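Local coordinates for peptidase M16 inactive domain family protein (Pseudomonas fluorescens, PDB 3GWB) that belongs to the M16 peptidase family as an inactive-domain member, probably lacking the zinc-binding motif of its active relatives and so perhaps assisting rather than performing peptide hydrolysis, at residues E21-L26 with Q216-L221; S46-N51 with A228-P233; N379-L382 with E386-M389. All blocks are in the same frame, centred on the assembly; numbering follows the deposited sequence.

Interaction 1 of 3, residues E21-L26 with Q216-L221; sequences EGAKVL and QVSAAL
The side chain of E21 lies alongside the hydroxyl of S218 from CB to OE1. Its carboxylate oxygen OE1 accepts a hydrogen bond from S218 OG at 2.8 Å, while farther back along the chain E21 CB comes within 3.4 Å of the same S218 OG. This doubled-back shape comes from the bend at chi2 (66°), which brings the carboxylate round to the serine. The serine hydroxyl meets OE1 on the anti side of the carboxylate, 27° out of its plane, a less direct approach than one in the plane. On the other partner, OG stands opposite the backbone N (chi1 -177°), and this turn projects it from the helix surface at the incoming loop. A23 completes the contact: its CB rests 3.8 Å from S218 OG, a small methyl beside the hydroxyl.

The two segments belong to the first alpha/beta half of the M16 fold, in which helix 207-220 packs on a mixed six-stranded sheet. Residues 19-23 form the connection between antiparallel strands 15-18 and 24-29, and G22 suits this bend because at its backbone angles a side chain would jam against the carbonyl of E21. T19 in the same connection hydrogen-bonds S218 OG through its own hydroxyl and also receives A23 N, so the buried serine oxygen has a second hydrogen-bonding partner besides E21. Around this polar pair the neighbours are apolar: A23 packs on V197 and I199, and V217 of the helix meets L38 and L40. E21 lies near the C-terminal end of the helix, which would probably be unfavourable for a negative charge; the nearby K223, which its side chain touches, may offset this.

Interaction 2 of 3, residues S46-N51 with A228-P233; sequences SSQDGN and AKIEQP
The side chains of Q48 and I230 cross obliquely, the glutamine's terminal amide set against the delta methyl of the isoleucine. Q48 bends at chi2 (-56°), which brings the amide across to I230; the modelled separation of Q48 NE2 and I230 CD1, 3.0 Å, is shorter than a comfortable van der Waals contact, so the exact placing of the amide there is doubtful. S47 lies beside the amide and meets the same isoleucine, its CB 4.1 Å from I230 CG1 and its OG 3.9 Å from I230 CD1. That hydroxyl is hydrogen-bonded to the carbonyl of K92, so its polar end is satisfied there, and the small side chain leaves room for I230 to lie alongside. Residues 228-233 run through the extended linker between the two alpha/beta halves of the M16 fold, while residues 46-51 lie in the loop that leads from strand 35-42 to helix 55-62. I230 is held by its backbone too, its N bonded to the side chain of Q307, and its side chain also touches H163. With an alanine here in place of the isoleucine, a gap would probably open beside S47, Q48 and H163, leaving the linker with less to press on.

Interaction 3 of 3, residues N379-L382 with E386-M389; sequences NLPL and EDFM
Van der Waals contact is slight here and falls to P381 and D387. The CB of the proline is directed toward the helix, and its CG comes to 4.3 Å from D387 OD2. A rigid ring suits this place: it fixes the course of the chain just before the helix starts and puts a compact apolar surface beside the first turn. The loop joins helix 365-377 to helix 384-394, whose F388 packs against Y266 and A267 of helix 266-277.

Water-mediated bonding provides the firmer tie. One water donates to L382 O at 2.7 Å and to E386 OE2 at 2.8 Å, bridging the loop and the helix. It is the backbone of L382 that works, since its CB is directed away from the helix. E386 swings its carboxylate round through chi2 (87°) to meet the water.

Charge and polar pairing involve neighbours. D387 OD2 is hydrogen-bonded to the hydroxyl of S383, just ahead of helix 384-394, and OD1 forms a salt bridge with R390 one turn on.

L382 O and E386 OE2 are both acceptors if the glutamate is ionised, as is likely, and so could not bond each other directly. The water, giving a hydrogen to each, turns that mismatch into a link, and on this exposed surface such a link is likely to be exchangeable and yielding.

Along the chain the segments of interactions 1 and 2 alternate, and interaction 3 follows both. Interaction 1 lies in the first half, between the turn leading into strand 24-29 and helix 207-220; the chain then leaves that helix for the linker of interaction 2, which leads to strand 239-244 and the second sheet. Interaction 3 sits at the turn into helix 384-394. Centres are about 23 Å apart for interactions 1 and 2 and for 1 and 3, and about 26 Å for 2 and 3. N379 connects them by packing against K24 of interaction 1 and K229 of interaction 2, so this late loop meets both the first half and the linker.

Interaction 1 of 3, residues E21-L26 with Q216-L221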
loop_
_atom_site.group_PDB
_atom_site.type_symbol
_atom_site.label_atom_id
_atom_site.label_comp_id
_atom_site.label_asym_id
_atom_site.label_seq_id
_atom_site.Cartn_x
_atom_site.Cartn_y
_atom_site.Cartn_z
ATOM N N GLU A 21 -3.934 -35.375 -5.299
ATOM C CA GLU A 21 -5.195 -34.781 -4.839
ATOM C C GLU A 21 -5.942 -34.084 -5.962
ATOM O O GLU A 21 -7.018 -33.531 -5.744
ATOM C CB GLU A 21 -4.968 -33.741 -3.737
ATOM C CG GLU A 21 -4.590 -34.280 -2.386
ATOM C CD GLU A 21 -3.246 -34.952 -2.409
ATOM O OE1 GLU A 21 -2.358 -34.458 -3.139
ATOM O OE2 GLU A 21 -3.076 -35.963 -1.697
ATOM N N GLY A 22 -5.365 -34.088 -7.156
ATOM C CA GLY A 22 -6.013 -33.443 -8.281
ATOM C C GLY A 22 -5.649 -31.976 -8.453
ATOM O O GLY A 22 -6.301 -31.258 -9.208
ATOM N N ALA A 23 -4.618 -31.516 -7.752
ATOM C CA ALA A 23 -4.201 -30.123 -7.884
ATOM C C ALA A 23 -3.394 -29.929 -9.173
ATOM O O ALA A 23 -2.537 -30.746 -9.519
ATOM C CB ALA A 23 -3.367 -29.696 -6.666
ATOM N N LYS A 24 -3.668 -28.842 -9.884
ATOM C CA LYS A 24 -2.942 -28.556 -11.111
ATOM C C LYS A 24 -1.634 -27.855 -10.751
ATOM O O LYS A 24 -1.643 -26.854 -10.042
ATOM C CB LYS A 24 -3.771 -27.639 -12.008
ATOM C CG LYS A 24 -5.177 -28.131 -12.276
ATOM C CD LYS A 24 -5.986 -27.097 -13.063
ATOM C CE LYS A 24 -5.395 -26.862 -14.447
ATOM N NZ LYS A 24 -5.389 -28.120 -15.241
ATOM N N VAL A 25 -0.517 -28.386 -11.230
ATOM C CA VAL A 25 0.792 -27.793 -10.965
ATOM C C VAL A 25 1.452 -27.245 -12.241
ATOM O O VAL A 25 1.470 -27.913 -13.280
ATOM C CB VAL A 25 1.768 -28.834 -10.348
ATOM C CG1 VAL A 25 3.080 -28.164 -9.984
ATOM C CG2 VAL A 25 1.150 -29.489 -9.124
ATOM N N LEU A 26 1.980 -26.024 -12.169
ATOM C CA LEU A 26 2.696 -25.433 -13.304
ATOM C C LEU A 26 4.040 -24.959 -12.768
ATOM O O LEU A 26 4.109 -24.320 -11.710
ATOM C CB LEU A 26 1.926 -24.265 -13.917
ATOM C CG LEU A 26 0.702 -24.663 -14.743
ATOM C CD1 LEU A 26 -0.468 -25.018 -13.819
ATOM C CD2 LEU A 26 0.332 -23.509 -15.657
ATOM N N GLN A 216 3.850 -31.815 -1.311
ATOM C CA GLN A 216 3.776 -31.476 0.105
ATOM C C GLN A 216 2.679 -30.457 0.391
ATOM O O GLN A 216 1.914 -30.610 1.334
ATOM C CB GLN A 216 5.125 -30.927 0.596
ATOM C CG GLN A 216 5.052 -30.284 1.972
ATOM C CD GLN A 216 6.382 -29.705 2.430
ATOM O OE1 GLN A 216 7.081 -29.040 1.659
ATOM N NE2 GLN A 216 6.729 -29.940 3.694
ATOM N N VAL A 217 2.609 -29.411 -0.424
ATOM C CA VAL A 217 1.598 -28.376 -0.233
ATOM C C VAL A 217 0.213 -28.986 -0.462
ATOM O O VAL A 217 -0.709 -28.810 0.343
ATOM C CB VAL A 217 1.828 -27.200 -1.213
ATOM C CG1 VAL A 217 0.688 -26.200 -1.125
ATOM C CG2 VAL A 217 3.137 -26.508 -0.882
ATOM N N SER A 218 0.089 -29.729 -1.555
ATOM C CA SER A 218 -1.170 -30.364 -1.906
ATOM C C SER A 218 -1.667 -31.288 -0.797
ATOM O O SER A 218 -2.850 -31.283 -0.480
ATOM C CB SER A 218 -1.009 -31.151 -3.210
ATOM O OG SER A 218 -2.241 -31.720 -3.611
ATOM N N ALA A 219 -0.765 -32.058 -0.191
ATOM C CA ALA A 219 -1.153 -32.998 0.870
ATOM C C ALA A 219 -1.597 -32.344 2.177
ATOM O O ALA A 219 -2.348 -32.949 2.951
ATOM C CB ALA A 219 -0.008 -33.971 1.158
ATOM N N ALA A 220 -1.123 -31.123 2.415
ATOM C CA ALA A 220 -1.440 -30.372 3.628
ATOM C C ALA A 220 -2.803 -29.683 3.559
ATOM O O ALA A 220 -3.357 -29.306 4.585
ATOM C CB ALA A 220 -0.345 -29.327 3.900
ATOM N N LEU A 221 -3.339 -29.529 2.352
ATOM C CA LEU A 221 -4.639 -28.882 2.166
ATOM C C LEU A 221 -5.778 -29.836 2.478
ATOM O O LEU A 221 -5.594 -31.050 2.504
ATOM C CB LEU A 221 -4.803 -28.405 0.713
ATOM C CG LEU A 221 -3.862 -27.310 0.195
ATOM C CD1 LEU A 221 -4.095 -27.056 -1.297
ATOM C CD2 LEU A 221 -4.094 -26.050 0.990
#

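Interaction 2 of 3, residues S46-N51 with A228-P233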
loop_
_atom_site.group_PDB
_atom_site.type_symbol
_atom_site.label_atom_id
_atom_site.label_comp_id
_atom_site.label_asym_id
_atom_site.label_seq_id
_atom_site.Cartn_x
_atom_site.Cartn_y
_atom_site.Cartn_z
ATOM N N SER A 46 -15.084 -14.162 -3.765
ATOM C CA SER A 46 -16.401 -13.773 -3.290
ATOM C C SER A 46 -17.551 -14.401 -4.073
ATOM O O SER A 46 -18.677 -14.495 -3.569
ATOM C CB SER A 46 -16.530 -12.245 -3.289
ATOM O OG SER A 46 -16.346 -11.704 -4.585
ATOM N N SER A 47 -17.273 -14.849 -5.292
ATOM C CA SER A 47 -18.304 -15.474 -6.113
ATOM C C SER A 47 -18.788 -16.775 -5.464
ATOM O O SER A 47 -19.819 -17.327 -5.849
ATOM C CB SER A 47 -17.774 -15.751 -7.532
ATOM O OG SER A 47 -16.719 -16.704 -7.537
ATOM N N GLN A 48 -18.043 -17.255 -4.470
ATOM C CA GLN A 48 -18.400 -18.481 -3.764
ATOM C C GLN A 48 -19.066 -18.166 -2.424
ATOM O O GLN A 48 -19.411 -19.077 -1.675
ATOM C CB GLN A 48 -17.158 -19.344 -3.507
ATOM C CG GLN A 48 -16.428 -19.845 -4.753
ATOM C CD GLN A 48 -17.322 -20.622 -5.709
ATOM O OE1 GLN A 48 -18.250 -21.323 -5.296
ATOM N NE2 GLN A 48 -17.027 -20.518 -6.998
ATOM N N ASP A 49 -19.243 -16.880 -2.133
ATOM C CA ASP A 49 -19.852 -16.439 -0.877
ATOM C C ASP A 49 -21.205 -17.067 -0.566
ATOM O O ASP A 49 -21.484 -17.415 0.581
ATOM C CB ASP A 49 -20.025 -14.914 -0.860
ATOM C CG ASP A 49 -18.752 -14.177 -0.487
ATOM O OD1 ASP A 49 -17.787 -14.827 -0.022
ATOM O OD2 ASP A 49 -18.724 -12.937 -0.647
ATOM N N GLY A 50 -22.051 -17.196 -1.578
ATOM C CA GLY A 50 -23.365 -17.758 -1.341
ATOM C C GLY A 50 -24.191 -16.784 -0.520
ATOM O O GLY A 50 -24.289 -15.602 -0.858
ATOM N N ASN A 51 -24.767 -17.271 0.573
ATOM C CA ASN A 51 -25.604 -16.448 1.441
ATOM C C ASN A 51 -24.813 -15.692 2.508
ATOM O O ASN A 51 -25.405 -15.085 3.404
ATOM C CB ASN A 51 -26.632 -17.321 2.148
ATOM C CG ASN A 51 -26.005 -18.185 3.225
ATOM O OD1 ASN A 51 -25.121 -19.002 2.949
ATOM N ND2 ASN A 51 -26.450 -18.001 4.463
ATOM N N ALA A 228 -17.804 -26.063 -8.658
ATOM C CA ALA A 228 -18.347 -25.859 -9.994
ATOM C C ALA A 228 -18.115 -24.426 -10.450
ATOM O O ALA A 228 -18.089 -23.499 -9.640
ATOM C CB ALA A 228 -19.834 -26.178 -10.009
ATOM N N LYS A 229 -17.946 -24.248 -11.753
ATOM C CA LYS A 229 -17.717 -22.920 -12.303
ATOM C C LYS A 229 -18.993 -22.094 -12.273
ATOM O O LYS A 229 -20.098 -22.633 -12.365
ATOM C CB LYS A 229 -17.193 -23.032 -13.732
ATOM C CG LYS A 229 -15.819 -23.675 -13.817
ATOM C CD LYS A 229 -15.335 -23.768 -15.251
ATOM C CE LYS A 229 -13.933 -24.344 -15.312
ATOM N NZ LYS A 229 -13.444 -24.401 -16.713
ATOM N N ILE A 230 -18.828 -20.782 -12.134
ATOM C CA ILE A 230 -19.954 -19.858 -12.082
ATOM C C ILE A 230 -20.535 -19.666 -13.480
ATOM O O ILE A 230 -19.809 -19.678 -14.478
ATOM C CB ILE A 230 -19.517 -18.490 -11.481
ATOM C CG1 ILE A 230 -19.430 -18.595 -9.953
ATOM C CG2 ILE A 230 -20.514 -17.397 -11.840
ATOM C CD1 ILE A 230 -18.440 -19.611 -9.441
ATOM N N GLU A 231 -21.852 -19.508 -13.547
ATOM C CA GLU A 231 -22.527 -19.332 -14.824
ATOM C C GLU A 231 -22.294 -17.937 -15.384
ATOM O O GLU A 231 -21.799 -17.057 -14.686
ATOM C CB GLU A 231 -24.025 -19.593 -14.662
ATOM C CG GLU A 231 -24.331 -20.954 -14.055
ATOM C CD GLU A 231 -25.762 -21.399 -14.282
ATOM O OE1 GLU A 231 -26.690 -20.647 -13.903
ATOM O OE2 GLU A 231 -25.953 -22.507 -14.836
ATOM N N GLN A 232 -22.640 -17.747 -16.652
ATOM C CA GLN A 232 -22.472 -16.457 -17.314
ATOM C C GLN A 232 -23.598 -15.502 -16.942
ATOM O O GLN A 232 -24.748 -15.912 -16.819
ATOM C CB GLN A 232 -22.449 -16.646 -18.832
ATOM C CG GLN A 232 -21.188 -17.306 -19.351
ATOM C CD GLN A 232 -19.997 -16.365 -19.342
ATOM O OE1 GLN A 232 -19.818 -15.577 -18.411
ATOM N NE2 GLN A 232 -19.170 -16.449 -20.376
ATOM N N PRO A 233 -23.277 -14.207 -16.770
ATOM C CA PRO A 233 -24.278 -13.200 -16.414
ATOM C C PRO A 233 -25.155 -12.864 -17.613
ATOM O O PRO A 233 -24.805 -13.170 -18.753
ATOM C CB PRO A 233 -23.426 -12.012 -15.983
ATOM C CG PRO A 233 -22.267 -12.100 -16.928
ATOM C CD PRO A 233 -21.942 -13.592 -16.909
#

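Interaction 3 of 3, residues N379-L382 with E386-M389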
loop_
_atom_site.group_PDB
_atom_site.type_symbol
_atom_site.label_atom_id
_atom_site.label_comp_id
_atom_site.label_asym_id
_atom_site.label_seq_id
_atom_site.Cartn_x
_atom_site.Cartn_y
_atom_site.Cartn_z
ATOM N N ASN A 379 -7.393 -22.355 -17.421
ATOM C CA ASN A 379 -7.125 -23.369 -18.432
ATOM C C ASN A 379 -6.696 -22.775 -19.767
ATOM O O ASN A 379 -7.306 -23.056 -20.801
ATOM C CB ASN A 379 -8.355 -24.250 -18.638
ATOM C CG ASN A 379 -8.741 -25.002 -17.390
ATOM O OD1 ASN A 379 -7.917 -25.680 -16.781
ATOM N ND2 ASN A 379 -10.000 -24.888 -16.999
ATOM N N LEU A 380 -5.653 -21.951 -19.743
ATOM C CA LEU A 380 -5.128 -21.348 -20.961
ATOM C C LEU A 380 -4.094 -22.318 -21.526
ATOM O O LEU A 380 -3.526 -23.119 -20.787
ATOM C CB LEU A 380 -4.463 -20.004 -20.646
ATOM C CG LEU A 380 -5.380 -18.995 -19.945
ATOM C CD1 LEU A 380 -4.598 -17.725 -19.653
ATOM C CD2 LEU A 380 -6.601 -18.696 -20.816
ATOM N N PRO A 381 -3.840 -22.266 -22.844
ATOM C CA PRO A 381 -2.855 -23.179 -23.432
ATOM C C PRO A 381 -1.467 -23.091 -22.786
ATOM O O PRO A 381 -1.041 -22.034 -22.325
ATOM C CB PRO A 381 -2.854 -22.788 -24.914
ATOM C CG PRO A 381 -3.279 -21.363 -24.897
ATOM C CD PRO A 381 -4.381 -21.354 -23.865
ATOM N N LEU A 382 -0.763 -24.216 -22.752
ATOM C CA LEU A 382 0.557 -24.245 -22.143
ATOM C C LEU A 382 1.521 -23.240 -22.783
ATOM O O LEU A 382 2.453 -22.760 -22.138
ATOM C CB LEU A 382 1.136 -25.651 -22.241
ATOM C CG LEU A 382 2.280 -25.934 -21.278
ATOM C CD1 LEU A 382 1.763 -25.841 -19.855
ATOM C CD2 LEU A 382 2.850 -27.314 -21.555
ATOM N N GLU A 386 4.084 -17.446 -24.944
ATOM C CA GLU A 386 4.667 -17.258 -26.266
ATOM C C GLU A 386 3.622 -16.817 -27.285
ATOM O O GLU A 386 3.896 -15.972 -28.136
ATOM C CB GLU A 386 5.333 -18.549 -26.753
ATOM C CG GLU A 386 6.278 -19.191 -25.746
ATOM C CD GLU A 386 5.561 -20.134 -24.795
ATOM O OE1 GLU A 386 4.983 -21.134 -25.278
ATOM O OE2 GLU A 386 5.576 -19.878 -23.569
ATOM N N ASP A 387 2.423 -17.384 -27.194
ATOM C CA ASP A 387 1.360 -17.040 -28.128
ATOM C C ASP A 387 0.889 -15.603 -27.953
ATOM O O ASP A 387 0.540 -14.936 -28.928
ATOM C CB ASP A 387 0.164 -17.984 -27.969
ATOM C CG ASP A 387 0.534 -19.443 -28.178
ATOM O OD1 ASP A 387 1.407 -19.726 -29.030
ATOM O OD2 ASP A 387 -0.060 -20.309 -27.496
ATOM N N PHE A 388 0.870 -15.129 -26.712
ATOM C CA PHE A 388 0.426 -13.770 -26.447
ATOM C C PHE A 388 1.325 -12.747 -27.139
ATOM O O PHE A 388 0.836 -11.798 -27.751
ATOM C CB PHE A 388 0.393 -13.496 -24.943
ATOM C CG PHE A 388 -0.120 -12.134 -24.601
ATOM C CD1 PHE A 388 -1.484 -11.859 -24.639
ATOM C CD2 PHE A 388 0.764 -11.105 -24.299
ATOM C CE1 PHE A 388 -1.958 -10.573 -24.391
ATOM C CE2 PHE A 388 0.302 -9.818 -24.051
ATOM C CZ PHE A 388 -1.062 -9.550 -24.094
HETATM N N MSE A 389 2.636 -12.941 -27.037
HETATM C CA MSE A 389 3.594 -12.031 -27.666
HETATM C C MSE A 389 3.479 -12.057 -29.176
HETATM O O MSE A 389 3.364 -11.017 -29.817
HETATM C CB MSE A 389 5.026 -12.401 -27.290
HETATM C CG MSE A 389 5.542 -11.721 -26.043
HETATM SE SE MSE A 389 4.595 -12.167 -24.597
HETATM C CE MSE A 389 5.133 -10.898 -23.411
HETATM O O HOH W 1 3.184 -20.128 -22.228
#